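Local coordinates for protease Do-like 2, chloroplastic (Arabidopsis thaliana, PDB 4FLN), which acts as a chloroplast serine protease that makes the primary cut in the photodamaged D1 protein of plant photosystem II, at residues Thr58-Asp61 with Gln67-Arg70; Leu440-Ile445 with Ala454-Met459; Gly202-Phe205 with Cys211-Val214; Leu423-Asn428 with Leu487-Asp492. All blocks are in the same frame, centred on the assembly; numbering follows the deposited sequence.

Contact 1 lies in a loop of the first barrel of the serine protease region and contact 3 in a hairpin of the second; contacts 2 and 4 belong to the second PDZ domain, where 440-445 and 454-459 are nested inside the long loop closed by contact 4. Contact 3 lies nearest the probable charge relay, the side chains of Val-214 and Ser-200 being about 6 Å apart; in contact 1 the side chain of Ala-59 is about 12 Å from that of His-91. Contact 1 comes within about 10 Å, between nearest atoms, of contact 4, and both touch the second subunit. Contacts 2 and 4 lie about 21 Å apart between centres, whereas contact 3 is about 55 Å from contact 4.

Contact 1: residues Thr58-Asp61 with Gln67-Arg70; sequences TAPD and QKQR
Ala-59 and Gln-69 are joined across the loop between strands 50-57 and 72-82, in the position that loop LA takes in HtrA proteases. Gln-69 N donates to Ala-59 O over 2.6 Å. A second bond runs from Asp-61 N to Gln-67 O at 3.0 Å, nearly straight at the hydrogen although the donor stands above the carbonyl plane. Together they make a single beta bridge centred on Pro-60 and Lys-68. On one flank Thr-58 and Lys-68 cross at about a right angle, the methyl CG2 of Thr-58 resting 3.6 Å from Lys-68 CD. The same rotation about CA-CB sets Thr-58 OG1 beside the backbone N, and this hydroxyl bonds to Thr-97 OG1. The extended chain of Gln-69 lies along the backbone of 59-60, its CG 3.5 Å from Pro-60 O. Asp-61 OD2 accepts from Leu-64 N, a local bond into the residues that connect the two segments. Outside, Tyr-493 of the second subunit packs on Thr-58 and Lys-68, so the loop takes part in an interface of the hexamer. A water accepts from Ala-59 N at 2.7 Å and donates to Arg-70 O at 3.3 Å.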
loop_
_atom_site.group_PDB
_atom_site.type_symbol
_atom_site.label_atom_id
_atom_site.label_comp_id
_atom_site.label_asym_id
_atom_site.label_seq_id
_atom_site.Cartn_x
_atom_site.Cartn_y
_atom_site.Cartn_z
ATOM N N THR B 58 15.765 -29.403 0.317
ATOM C CA THR B 58 16.884 -28.611 -0.172
ATOM C C THR B 58 16.772 -28.422 -1.670
ATOM O O THR B 58 17.070 -29.330 -2.437
ATOM C CB THR B 58 18.228 -29.290 0.108
ATOM O OG1 THR B 58 18.257 -29.767 1.460
ATOM C CG2 THR B 58 19.367 -28.306 -0.126
ATOM N N ALA B 59 16.386 -27.225 -2.086
ATOM C CA ALA B 59 16.310 -26.905 -3.499
ATOM C C ALA B 59 17.629 -26.299 -3.947
ATOM O O ALA B 59 18.373 -25.773 -3.126
ATOM C CB ALA B 59 15.171 -25.945 -3.757
ATOM N N PRO B 60 17.933 -26.385 -5.251
ATOM C CA PRO B 60 19.098 -25.695 -5.808
ATOM C C PRO B 60 18.765 -24.234 -6.053
ATOM O O PRO B 60 17.608 -23.913 -6.297
ATOM C CB PRO B 60 19.295 -26.402 -7.144
ATOM C CG PRO B 60 17.915 -26.742 -7.563
ATOM C CD PRO B 60 17.154 -27.070 -6.297
ATOM N N ASP B 61 19.760 -23.362 -5.996
ATOM C CA ASP B 61 19.569 -21.975 -6.378
ATOM C C ASP B 61 19.848 -21.904 -7.876
ATOM O O ASP B 61 20.880 -22.381 -8.328
ATOM C CB ASP B 61 20.547 -21.096 -5.593
ATOM C CG ASP B 61 20.466 -19.622 -5.969
ATOM O OD1 ASP B 61 19.859 -18.845 -5.204
ATOM O OD2 ASP B 61 21.032 -19.229 -7.014
ATOM N N GLN B 67 25.242 -23.662 -6.009
ATOM C CA GLN B 67 24.746 -23.537 -4.642
ATOM C C GLN B 67 23.331 -24.082 -4.506
ATOM O O GLN B 67 22.607 -24.274 -5.492
ATOM C CB GLN B 67 24.718 -22.069 -4.197
ATOM C CG GLN B 67 26.039 -21.481 -3.741
ATOM C CD GLN B 67 25.880 -20.076 -3.161
ATOM O OE1 GLN B 67 24.765 -19.626 -2.875
ATOM N NE2 GLN B 67 27.000 -19.380 -2.984
ATOM N N LYS B 68 22.939 -24.315 -3.264
ATOM C CA LYS B 68 21.589 -24.730 -2.975
ATOM C C LYS B 68 20.857 -23.665 -2.151
ATOM O O LYS B 68 21.485 -22.842 -1.490
ATOM C CB LYS B 68 21.606 -26.101 -2.298
ATOM C CG LYS B 68 22.084 -27.201 -3.250
ATOM C CD LYS B 68 21.841 -28.602 -2.713
ATOM C CE LYS B 68 21.826 -29.622 -3.841
ATOM N NZ LYS B 68 20.678 -29.403 -4.773
ATOM N N GLN B 69 19.531 -23.655 -2.232
ATOM C CA GLN B 69 18.738 -22.749 -1.416
ATOM C C GLN B 69 18.736 -23.201 0.040
ATOM O O GLN B 69 19.313 -24.232 0.386
ATOM C CB GLN B 69 17.308 -22.680 -1.937
ATOM C CG GLN B 69 17.197 -22.101 -3.331
ATOM C CD GLN B 69 15.772 -21.767 -3.700
ATOM O OE1 GLN B 69 14.825 -22.303 -3.115
ATOM N NE2 GLN B 69 15.606 -20.866 -4.662
ATOM N N ARG B 70 18.070 -22.429 0.889
ATOM C CA ARG B 70 18.075 -22.695 2.322
ATOM C C ARG B 70 17.197 -23.894 2.710
ATOM O O ARG B 70 16.032 -23.975 2.313
ATOM C CB ARG B 70 17.629 -21.444 3.075
ATOM C CG ARG B 70 18.206 -21.323 4.462
ATOM C CD ARG B 70 17.632 -20.117 5.168
ATOM N NE ARG B 70 18.305 -19.872 6.437
ATOM C CZ ARG B 70 19.379 -19.102 6.569
ATOM N NH1 ARG B 70 19.900 -18.501 5.506
ATOM N NH2 ARG B 70 19.930 -18.934 7.764
HETATM O O HOH W 1 15.011 -25.815 -0.206
#

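Contact 2: residues Leu440-Ile445 with Ala454-Met459; sequences LKFNGI and AHLIDM
Leu-456, on helix 450-459, meets two residues of a tight beta hairpin in the second PDZ domain: its base meets Phe-442 and both its methyls meet Ile-445. Its CB lies 3.9 Å from Phe-442 CD2, where the two side chains slide past each other in opposite directions. At the tip, CD1 approaches Ile-445 CG2 at 4.0 Å, while CD2 sits 4.1 Å from Ile-445 CD1. The Leu-456 carbonyl O also comes up to the Phe-442 ring obliquely. The next residue, Ile-457, brings CD1 over a face of that ring in a CH-pi contact, 4.2 Å from the ring centroid and 26° off the normal. With CG anti to its backbone N (chi1 168°), Phe-442 holds its ring between strand and helix; Phe-467 meets the same ring edge-to-face and Leu-465 also packs on the Phe-442 side chain. The hairpin is closed by a type I' turn from Phe-442 to Ile-445, with Ile-445 N donating to Phe-442 O at 2.8 Å and Phe-442 N to Ile-445 O at 2.9 Å. Asn-443 OD1, in the turn, accepts from Val-466 N. Since carbon atoms make nearly all of the meeting surface, helix and hairpin are held by shape and dispersion, while the hydrogen bonds of the turn run within the hairpin and to strand 464-469.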
loop_
_atom_site.group_PDB
_atom_site.type_symbol
_atom_site.label_atom_id
_atom_site.label_comp_id
_atom_site.label_asym_id
_atom_site.label_seq_id
_atom_site.Cartn_x
_atom_site.Cartn_y
_atom_site.Cartn_z
ATOM N N LEU B 440 23.920 -17.186 -28.954
ATOM C CA LEU B 440 23.504 -17.813 -30.204
ATOM C C LEU B 440 24.624 -18.638 -30.824
ATOM O O LEU B 440 24.485 -19.836 -31.021
ATOM C CB LEU B 440 23.006 -16.757 -31.186
ATOM C CG LEU B 440 21.875 -15.920 -30.587
ATOM C CD1 LEU B 440 21.372 -14.887 -31.576
ATOM C CD2 LEU B 440 20.734 -16.822 -30.099
ATOM N N LYS B 441 25.726 -17.984 -31.153
ATOM C CA LYS B 441 26.845 -18.671 -31.773
ATOM C C LYS B 441 28.090 -18.668 -30.901
ATOM O O LYS B 441 28.286 -17.792 -30.058
ATOM C CB LYS B 441 27.168 -18.057 -33.139
ATOM C CG LYS B 441 25.956 -17.906 -34.035
ATOM C CD LYS B 441 26.336 -17.585 -35.468
ATOM C CE LYS B 441 25.108 -17.149 -36.258
ATOM N NZ LYS B 441 25.274 -17.314 -37.730
ATOM N N PHE B 442 28.915 -19.684 -31.114
ATOM C CA PHE B 442 30.262 -19.733 -30.578
ATOM C C PHE B 442 31.207 -20.013 -31.736
ATOM O O PHE B 442 31.072 -21.029 -32.425
ATOM C CB PHE B 442 30.395 -20.826 -29.519
ATOM C CG PHE B 442 31.815 -21.116 -29.131
ATOM C CD1 PHE B 442 32.395 -20.482 -28.044
ATOM C CD2 PHE B 442 32.578 -22.016 -29.861
ATOM C CE1 PHE B 442 33.706 -20.747 -27.689
ATOM C CE2 PHE B 442 33.892 -22.284 -29.510
ATOM C CZ PHE B 442 34.455 -21.651 -28.422
ATOM N N ASN B 443 32.151 -19.102 -31.952
ATOM C CA ASN B 443 33.103 -19.226 -33.051
ATOM C C ASN B 443 32.418 -19.592 -34.368
ATOM O O ASN B 443 32.913 -20.422 -35.131
ATOM C CB ASN B 443 34.207 -20.224 -32.702
ATOM C CG ASN B 443 35.134 -19.705 -31.616
ATOM O OD1 ASN B 443 34.866 -18.674 -30.992
ATOM N ND2 ASN B 443 36.231 -20.416 -31.385
ATOM N N GLY B 444 31.268 -18.968 -34.613
ATOM C CA GLY B 444 30.533 -19.149 -35.851
ATOM C C GLY B 444 29.443 -20.204 -35.779
ATOM O O GLY B 444 28.550 -20.238 -36.625
ATOM N N ILE B 445 29.506 -21.058 -34.762
ATOM C CA ILE B 445 28.608 -22.203 -34.674
ATOM C C ILE B 445 27.371 -21.983 -33.803
ATOM O O ILE B 445 27.484 -21.649 -32.625
ATOM C CB ILE B 445 29.342 -23.414 -34.119
ATOM C CG1 ILE B 445 30.676 -23.590 -34.836
ATOM C CG2 ILE B 445 28.475 -24.649 -34.242
ATOM C CD1 ILE B 445 31.372 -24.874 -34.484
ATOM N N ALA B 454 29.405 -26.637 -24.236
ATOM C CA ALA B 454 30.478 -27.169 -23.402
ATOM C C ALA B 454 31.441 -28.049 -24.211
ATOM O O ALA B 454 32.654 -28.047 -23.977
ATOM C CB ALA B 454 29.897 -27.937 -22.229
ATOM N N HIS B 455 30.892 -28.791 -25.167
ATOM C CA HIS B 455 31.703 -29.605 -26.057
ATOM C C HIS B 455 32.525 -28.747 -27.011
ATOM O O HIS B 455 33.611 -29.138 -27.431
ATOM C CB HIS B 455 30.823 -30.549 -26.866
ATOM C CG HIS B 455 31.577 -31.331 -27.894
ATOM N ND1 HIS B 455 31.402 -31.144 -29.249
ATOM C CD2 HIS B 455 32.521 -32.294 -27.767
ATOM C CE1 HIS B 455 32.198 -31.963 -29.911
ATOM N NE2 HIS B 455 32.888 -32.671 -29.035
ATOM N N LEU B 456 32.000 -27.582 -27.364
ATOM C CA LEU B 456 32.691 -26.701 -28.290
ATOM C C LEU B 456 33.839 -25.981 -27.598
ATOM O O LEU B 456 34.903 -25.795 -28.180
ATOM C CB LEU B 456 31.712 -25.720 -28.939
ATOM C CG LEU B 456 30.724 -26.391 -29.902
ATOM C CD1 LEU B 456 29.730 -25.406 -30.487
ATOM C CD2 LEU B 456 31.483 -27.083 -31.009
ATOM N N ILE B 457 33.632 -25.590 -26.347
ATOM C CA ILE B 457 34.695 -24.965 -25.573
ATOM C C ILE B 457 35.882 -25.910 -25.467
ATOM O O ILE B 457 37.024 -25.512 -25.704
ATOM C CB ILE B 457 34.240 -24.603 -24.152
ATOM C CG1 ILE B 457 33.549 -23.244 -24.136
ATOM C CG2 ILE B 457 35.431 -24.552 -23.217
ATOM C CD1 ILE B 457 32.400 -23.131 -25.084
ATOM N N ASP B 458 35.608 -27.162 -25.115
ATOM C CA ASP B 458 36.667 -28.149 -24.913
ATOM C C ASP B 458 37.402 -28.528 -26.207
ATOM O O ASP B 458 38.595 -28.821 -26.188
ATOM C CB ASP B 458 36.117 -29.402 -24.227
ATOM C CG ASP B 458 35.478 -29.105 -22.879
ATOM O OD1 ASP B 458 35.717 -28.009 -22.324
ATOM O OD2 ASP B 458 34.740 -29.976 -22.371
ATOM N N MET B 459 36.692 -28.522 -27.327
ATOM C CA MET B 459 37.314 -28.816 -28.609
ATOM C C MET B 459 38.017 -27.602 -29.202
ATOM O O MET B 459 38.665 -27.711 -30.237
ATOM C CB MET B 459 36.279 -29.338 -29.604
ATOM C CG MET B 459 35.725 -30.693 -29.244
ATOM S SD MET B 459 37.040 -31.923 -29.139
ATOM C CE MET B 459 36.182 -33.288 -28.350
#

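Contact 3: residues Gly202-Phe205 with Cys211-Val214; sequences GPAF and CIGV
The Phe-205 ring leans obliquely toward the start of the neighbouring strand, its CD1 4.1 Å from Cys-211 N; Leu-140, Thr-153 and Val-155 also pack on this side chain. The peptide groups are the other flat surfaces here. Ala-204 O receives Ile-212 N at 2.6 Å, nearly along the C=O axis, while Ala-204 N reaches Gly-213 O at 3.2 Å from 43° above that carbonyl's plane. Cys-211 CA adds a CA-H...O contact to the same Ala-204 O. These bonds build the antiparallel hairpin of strands 203-205 and 211-216 in the second barrel of the chymotrypsin-like fold. Pro-203 opposes Val-214 and Phe-205 opposes Cys-211, both as non-hydrogen-bonded pairs; between them Ala-204 faces both Ile-212 and Gly-213, consistent with a beta bulge. Ile-212 CG1 lies between the backbone N and the carbonyl carbon (chi1 53°), which turns CD1 back across the hairpin to 3.5 Å from Ala-204 CB. Ala-204 and Ile-212 both pack on Val-152 and Val-230. Gly-213 N makes a weak bond to Cys-211 SG at 3.4 Å. Phe-79 of the first barrel packs on Pro-203, Cys-211 and Val-214. The hairpin lies close to the probable charge relay, the Val-214 side chain about 6 Å from that of Ser-200 and about 7 Å from that of Asp-122. Near these polar residues, the N-H of Ala-204 and of Ile-212 thus find their carbonyl partners inside a buried, largely apolar setting.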
loop_
_atom_site.group_PDB
_atom_site.type_symbol
_atom_site.label_atom_id
_atom_site.label_comp_id
_atom_site.label_asym_id
_atom_site.label_seq_id
_atom_site.Cartn_x
_atom_site.Cartn_y
_atom_site.Cartn_z
ATOM N N GLY B 202 -3.558 -35.839 1.347
ATOM C CA GLY B 202 -4.468 -36.844 1.866
ATOM C C GLY B 202 -5.653 -37.146 0.951
ATOM O O GLY B 202 -5.812 -36.526 -0.106
ATOM N N PRO B 203 -6.485 -38.125 1.340
ATOM C CA PRO B 203 -7.598 -38.642 0.532
ATOM C C PRO B 203 -8.857 -37.763 0.510
ATOM O O PRO B 203 -9.174 -37.091 1.493
ATOM C CB PRO B 203 -7.919 -39.975 1.216
ATOM C CG PRO B 203 -7.626 -39.703 2.662
ATOM C CD PRO B 203 -6.466 -38.724 2.689
ATOM N N ALA B 204 -9.568 -37.791 -0.616
ATOM C CA ALA B 204 -10.926 -37.253 -0.714
ATOM C C ALA B 204 -11.931 -38.406 -0.848
ATOM O O ALA B 204 -11.819 -39.219 -1.766
ATOM C CB ALA B 204 -11.026 -36.334 -1.887
ATOM N N PHE B 205 -12.911 -38.469 0.059
ATOM C CA PHE B 205 -13.800 -39.636 0.194
ATOM C C PHE B 205 -15.228 -39.473 -0.339
ATOM O O PHE B 205 -15.805 -38.391 -0.281
ATOM C CB PHE B 205 -13.954 -40.020 1.667
ATOM C CG PHE B 205 -12.770 -40.717 2.260
ATOM C CD1 PHE B 205 -12.496 -42.036 1.951
ATOM C CD2 PHE B 205 -11.957 -40.065 3.180
ATOM C CE1 PHE B 205 -11.415 -42.686 2.525
ATOM C CE2 PHE B 205 -10.877 -40.710 3.758
ATOM C CZ PHE B 205 -10.605 -42.021 3.432
ATOM N N CYS B 211 -11.959 -43.709 -1.771
ATOM C CA CYS B 211 -11.217 -42.492 -2.071
ATOM C C CYS B 211 -11.459 -42.099 -3.521
ATOM O O CYS B 211 -11.249 -42.899 -4.431
ATOM C CB CYS B 211 -9.734 -42.705 -1.826
ATOM S SG CYS B 211 -8.697 -41.575 -2.725
ATOM N N ILE B 212 -11.944 -40.882 -3.731
ATOM C CA ILE B 212 -12.252 -40.412 -5.078
ATOM C C ILE B 212 -11.178 -39.537 -5.711
ATOM O O ILE B 212 -11.390 -38.979 -6.785
ATOM C CB ILE B 212 -13.633 -39.751 -5.168
ATOM C CG1 ILE B 212 -13.773 -38.647 -4.120
ATOM C CG2 ILE B 212 -14.716 -40.815 -5.037
ATOM C CD1 ILE B 212 -13.057 -37.372 -4.490
ATOM N N GLY B 213 -10.045 -39.398 -5.031
ATOM C CA GLY B 213 -8.937 -38.618 -5.551
ATOM C C GLY B 213 -8.005 -38.145 -4.453
ATOM O O GLY B 213 -8.106 -38.592 -3.316
ATOM N N VAL B 214 -7.093 -37.241 -4.792
ATOM C CA VAL B 214 -6.123 -36.730 -3.827
ATOM C C VAL B 214 -6.310 -35.228 -3.683
ATOM O O VAL B 214 -6.495 -34.533 -4.681
ATOM C CB VAL B 214 -4.681 -37.031 -4.289
ATOM C CG1 VAL B 214 -3.654 -36.318 -3.412
ATOM C CG2 VAL B 214 -4.438 -38.524 -4.296
#

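Contact 4: residues Leu423-Asn428 with Leu487-Asp492; sequences LANEVN and LCILKD
Leu-423, which touches Ile-489 through its side chain, offers its carbonyl O to Asn-428 ND2 at 2.8 Å, and the same amide nitrogen also bonds to Ala-376 O. The donor stands 40° out of the Leu-423 carbonyl plane. At the other end of this amide, Asn-428 OD1 accepts from Asn-425 N at 2.8 Å. Three backbone groups therefore fix the rotation of the Asn-428 side chain, and through it the chain from 423 to 428 is folded back on itself around a type I turn from Asn-425 to Asn-428. The closing bond of that turn, Asn-428 N to Asn-425 O, is weak. In the second PDZ domain this loop follows strand 417-422, and helix 479-493, which comes after the last strand of the sheet, lies over it. Ile-489 is the helix residue that carries the contact, entering between Leu-423 and Asn-425 with a different branch for each. Its CG2 meets Leu-423 CD1 at 4.0 Å. The other branch runs to the amide of Asn-425, where Ile-489 CG1 is 3.9 Å from Asn-425 CG and CD1 touches CB of the same asparagine. A chi1 of -168° swings the Asn-425 amide away from its own N and places it across this ethyl arm, at a slant. Further out, Tyr-493 of the same helix bonds through OH to Ala-424 O, and Val-427 O accepts from Asn-264 ND2 of the third subunit. Ala-424 packs on Thr-56 of the second subunit.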
loop_
_atom_site.group_PDB
_atom_site.type_symbol
_atom_site.label_atom_id
_atom_site.label_comp_id
_atom_site.label_asym_id
_atom_site.label_seq_id
_atom_site.Cartn_x
_atom_site.Cartn_y
_atom_site.Cartn_z
ATOM N N LEU B 423 31.640 -12.848 -13.886
ATOM C CA LEU B 423 32.403 -12.603 -12.671
ATOM C C LEU B 423 33.624 -11.787 -13.071
ATOM O O LEU B 423 34.513 -12.282 -13.779
ATOM C CB LEU B 423 32.834 -13.921 -12.037
ATOM C CG LEU B 423 31.799 -15.037 -12.061
ATOM C CD1 LEU B 423 32.403 -16.302 -11.516
ATOM C CD2 LEU B 423 30.616 -14.624 -11.235
ATOM N N ALA B 424 33.674 -10.549 -12.585
ATOM C CA ALA B 424 34.621 -9.564 -13.087
ATOM C C ALA B 424 36.083 -10.036 -13.016
ATOM O O ALA B 424 36.489 -10.701 -12.063
ATOM C CB ALA B 424 34.437 -8.253 -12.363
ATOM N N ASN B 425 36.865 -9.681 -14.037
ATOM C CA ASN B 425 38.272 -10.066 -14.123
ATOM C C ASN B 425 38.959 -9.454 -15.345
ATOM O O ASN B 425 38.303 -9.028 -16.293
ATOM C CB ASN B 425 38.414 -11.588 -14.156
ATOM C CG ASN B 425 39.850 -12.045 -13.957
ATOM O OD1 ASN B 425 40.575 -12.318 -14.919
ATOM N ND2 ASN B 425 40.268 -12.129 -12.699
ATOM N N GLU B 426 40.286 -9.428 -15.324
ATOM C CA GLU B 426 41.043 -8.730 -16.355
ATOM C C GLU B 426 40.851 -9.271 -17.780
ATOM O O GLU B 426 41.120 -8.568 -18.753
ATOM C CB GLU B 426 42.524 -8.677 -15.988
ATOM N N VAL B 427 40.405 -10.512 -17.916
ATOM C CA VAL B 427 40.191 -11.071 -19.249
ATOM C C VAL B 427 38.859 -10.608 -19.846
ATOM O O VAL B 427 38.713 -10.480 -21.065
ATOM C CB VAL B 427 40.210 -12.609 -19.235
ATOM C CG1 VAL B 427 40.868 -13.129 -20.495
ATOM C CG2 VAL B 427 40.932 -13.122 -18.003
ATOM N N ASN B 428 37.885 -10.392 -18.968
ATOM C CA ASN B 428 36.536 -10.023 -19.366
ATOM C C ASN B 428 36.205 -8.520 -19.338
ATOM O O ASN B 428 35.037 -8.139 -19.470
ATOM C CB ASN B 428 35.490 -10.857 -18.619
ATOM C CG ASN B 428 35.558 -10.693 -17.112
ATOM O OD1 ASN B 428 35.621 -9.576 -16.592
ATOM N ND2 ASN B 428 35.524 -11.818 -16.399
ATOM N N LEU B 487 41.454 -20.893 -12.284
ATOM C CA LEU B 487 41.539 -21.107 -10.840
ATOM C C LEU B 487 41.355 -19.796 -10.063
ATOM O O LEU B 487 40.684 -19.760 -9.030
ATOM C CB LEU B 487 42.856 -21.795 -10.459
ATOM N N CYS B 488 41.934 -18.718 -10.574
ATOM C CA CYS B 488 41.930 -17.451 -9.852
ATOM C C CYS B 488 40.519 -16.879 -9.703
ATOM O O CYS B 488 40.168 -16.310 -8.660
ATOM C CB CYS B 488 42.858 -16.437 -10.538
ATOM S SG CYS B 488 42.872 -14.786 -9.784
ATOM N N ILE B 489 39.717 -17.041 -10.750
ATOM C CA ILE B 489 38.375 -16.477 -10.780
ATOM C C ILE B 489 37.420 -17.193 -9.840
ATOM O O ILE B 489 36.666 -16.547 -9.107
ATOM C CB ILE B 489 37.769 -16.510 -12.194
ATOM C CG1 ILE B 489 38.571 -15.616 -13.143
ATOM C CG2 ILE B 489 36.311 -16.070 -12.145
ATOM C CD1 ILE B 489 38.112 -15.683 -14.586
ATOM N N LEU B 490 37.432 -18.524 -9.866
ATOM C CA LEU B 490 36.481 -19.258 -9.037
ATOM C C LEU B 490 36.935 -19.315 -7.591
ATOM O O LEU B 490 36.124 -19.505 -6.686
ATOM C CB LEU B 490 36.134 -20.641 -9.606
ATOM C CG LEU B 490 37.248 -21.590 -10.008
ATOM C CD1 LEU B 490 37.606 -22.468 -8.830
ATOM C CD2 LEU B 490 36.774 -22.427 -11.183
ATOM N N LYS B 491 38.229 -19.124 -7.371
ATOM C CA LYS B 491 38.711 -18.934 -6.014
ATOM C C LYS B 491 38.100 -17.653 -5.464
ATOM O O LYS B 491 37.415 -17.663 -4.446
ATOM C CB LYS B 491 40.223 -18.856 -5.985
ATOM N N ASP B 492 38.318 -16.552 -6.169
ATOM C CA ASP B 492 37.989 -15.236 -5.636
ATOM C C ASP B 492 36.494 -14.979 -5.433
ATOM O O ASP B 492 36.112 -14.112 -4.645
ATOM C CB ASP B 492 38.612 -14.139 -6.507
#